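Local coordinates for protein arginine--tRNA ligase (Campylobacter jejuni, PDB 3FNR) that catalyses the ATP-dependent attachment of L-arginine to tRNA(Arg), releasing AMP and diphosphate, as a monomeric aminoacyl-tRNA synthetase of the first structural class, at residues L3-L8 with D365-N370. The protein carries 1 engineered substitution. Sequence-based numbering, arbitrary orientation.
Sequences LSKTFL and DLQSLN. Engineered in segment 3-8: Leu3 (natural residue Ile).
A type I beta turn running from Leu366 to Leu369 receives the side chain of Lys5, from the first turn of helix 5-17, and illustrates how a lysine can dock on a backbone carbonyl of a turn. Lys5 NZ donates a hydrogen bond to Gln367 O at 2.8 Å; the donor comes in bent, with a C=O...N angle of 141°, and tilted 32° from the carbonyl plane. Bends at chi2 and chi3 let the lysine chain lie along the turn, bringing Lys5 CE to 3.5 Å from Leu369 O. In return, the amide of Gln367 reaches back over the root of the lysine: Gln367 NE2 lies 3.6 Å from Lys5 CB, while Gln367 OE1 faces Thr6 OG1 at a looser 4.0 Å.

The turn belongs to the linker between helices 336-353 and 371-381, so the contact joins the N-terminal helix to a loop of the DALR anticodon-binding domain some 357 residues further along the chain. Lys5 and Leu8 also pack on helix 371-381, through Val374 and Leu377. Asp365 OD1 accepts from Gln367 N at 3.1 Å, forming an Asx turn that overlaps the start of the beta turn, and Ser4 N-caps helix 5-17 through a weak bond from Phe7 N to Ser4 OG, 3.3 Å long. From helix 425-445, Asp427 binds Leu366 N and Ser368 OG.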
loop_
_atom_site.group_PDB
_atom_site.type_symbol
_atom_site.label_atom_id
_atom_site.label_comp_id
_atom_site.label_asym_id
_atom_site.label_seq_id
_atom_site.Cartn_x
_atom_site.Cartn_y
_atom_site.Cartn_z
ATOM N N LEU A 3 24.531 -28.880 7.629
ATOM C CA LEU A 3 23.116 -29.049 7.189
ATOM C C LEU A 3 22.909 -30.323 6.382
ATOM O O LEU A 3 23.799 -30.761 5.642
ATOM C CB LEU A 3 22.637 -27.844 6.384
ATOM C CG LEU A 3 22.475 -26.502 7.097
ATOM C CD1 LEU A 3 22.143 -25.422 6.079
ATOM C CD2 LEU A 3 21.412 -26.565 8.185
ATOM N N SER A 4 21.724 -30.906 6.522
ATOM C CA SER A 4 21.383 -32.139 5.828
ATOM C C SER A 4 20.925 -31.832 4.413
ATOM O O SER A 4 19.850 -31.268 4.212
ATOM C CB SER A 4 20.296 -32.910 6.587
ATOM O OG SER A 4 19.951 -34.107 5.913
ATOM N N LYS A 5 21.751 -32.207 3.439
ATOM C CA LYS A 5 21.421 -32.043 2.029
ATOM C C LYS A 5 20.252 -32.923 1.615
ATOM O O LYS A 5 19.451 -32.516 0.774
ATOM C CB LYS A 5 22.640 -32.311 1.148
ATOM C CG LYS A 5 23.551 -31.104 1.017
ATOM C CD LYS A 5 24.988 -31.484 1.300
ATOM C CE LYS A 5 25.800 -31.516 0.045
ATOM N NZ LYS A 5 27.101 -32.218 0.249
ATOM N N THR A 6 20.154 -34.108 2.223
ATOM C CA THR A 6 19.037 -35.028 1.986
ATOM C C THR A 6 17.703 -34.379 2.351
ATOM O O THR A 6 16.742 -34.462 1.583
ATOM C CB THR A 6 19.187 -36.359 2.782
ATOM O OG1 THR A 6 20.490 -36.908 2.569
ATOM C CG2 THR A 6 18.133 -37.390 2.339
ATOM N N PHE A 7 17.670 -33.725 3.511
ATOM C CA PHE A 7 16.465 -33.073 4.019
ATOM C C PHE A 7 16.097 -31.871 3.155
ATOM O O PHE A 7 14.976 -31.784 2.659
ATOM C CB PHE A 7 16.651 -32.656 5.483
ATOM C CG PHE A 7 15.428 -32.002 6.096
ATOM C CD1 PHE A 7 14.309 -32.764 6.436
ATOM C CD2 PHE A 7 15.403 -30.626 6.338
ATOM C CE1 PHE A 7 13.178 -32.167 7.000
ATOM C CE2 PHE A 7 14.272 -30.015 6.900
ATOM C CZ PHE A 7 13.158 -30.791 7.235
ATOM N N LEU A 8 17.057 -30.970 2.956
ATOM C CA LEU A 8 16.870 -29.801 2.089
ATOM C C LEU A 8 16.452 -30.161 0.659
ATOM O O LEU A 8 15.639 -29.457 0.050
ATOM C CB LEU A 8 18.128 -28.938 2.070
ATOM C CG LEU A 8 18.601 -28.245 3.357
ATOM C CD1 LEU A 8 19.957 -27.602 3.123
ATOM C CD2 LEU A 8 17.601 -27.202 3.866
ATOM N N ASP A 365 19.880 -34.786 -6.872
ATOM C CA ASP A 365 19.707 -34.913 -5.427
ATOM C C ASP A 365 20.440 -33.856 -4.600
ATOM O O ASP A 365 20.310 -33.833 -3.373
ATOM C CB ASP A 365 20.075 -36.323 -4.955
ATOM C CG ASP A 365 21.482 -36.742 -5.367
ATOM O OD1 ASP A 365 22.388 -35.881 -5.464
ATOM O OD2 ASP A 365 21.680 -37.955 -5.585
ATOM N N LEU A 366 21.225 -33.013 -5.276
ATOM C CA LEU A 366 21.928 -31.870 -4.655
ATOM C C LEU A 366 23.112 -32.262 -3.759
ATOM O O LEU A 366 23.697 -31.414 -3.085
ATOM C CB LEU A 366 20.943 -30.966 -3.891
ATOM C CG LEU A 366 20.215 -29.806 -4.585
ATOM C CD1 LEU A 366 20.146 -29.927 -6.084
ATOM C CD2 LEU A 366 18.825 -29.628 -4.006
ATOM N N GLN A 367 23.478 -33.540 -3.781
ATOM C CA GLN A 367 24.508 -34.065 -2.892
ATOM C C GLN A 367 25.903 -33.503 -3.202
ATOM O O GLN A 367 26.743 -33.400 -2.314
ATOM C CB GLN A 367 24.512 -35.592 -2.941
ATOM C CG GLN A 367 24.818 -36.269 -1.607
ATOM C CD GLN A 367 23.785 -35.964 -0.534
ATOM O OE1 GLN A 367 22.588 -36.195 -0.714
ATOM N NE2 GLN A 367 24.250 -35.444 0.594
ATOM N N SER A 368 26.132 -33.093 -4.451
ATOM C CA SER A 368 27.444 -32.582 -4.858
ATOM C C SER A 368 27.692 -31.111 -4.548
ATOM O O SER A 368 28.795 -30.611 -4.775
ATOM C CB SER A 368 27.662 -32.811 -6.347
ATOM O OG SER A 368 26.883 -31.894 -7.101
ATOM N N LEU A 369 26.673 -30.416 -4.054
ATOM C CA LEU A 369 26.794 -28.996 -3.703
ATOM C C LEU A 369 27.889 -28.731 -2.669
ATOM O O LEU A 369 27.965 -29.410 -1.647
ATOM C CB LEU A 369 25.455 -28.471 -3.184
ATOM C CG LEU A 369 24.537 -27.629 -4.075
ATOM C CD1 LEU A 369 24.652 -27.952 -5.553
ATOM C CD2 LEU A 369 23.095 -27.777 -3.609
ATOM N N ASN A 370 28.744 -27.753 -2.955
ATOM C CA ASN A 370 29.732 -27.284 -1.999
ATOM C C ASN A 370 29.047 -26.439 -0.920
ATOM O O ASN A 370 27.853 -26.158 -1.031
ATOM C CB ASN A 370 30.885 -26.532 -2.701
ATOM C CG ASN A 370 30.448 -25.241 -3.395
ATOM O OD1 ASN A 370 29.383 -24.688 -3.133
ATOM N ND2 ASN A 370 31.291 -24.754 -4.291
#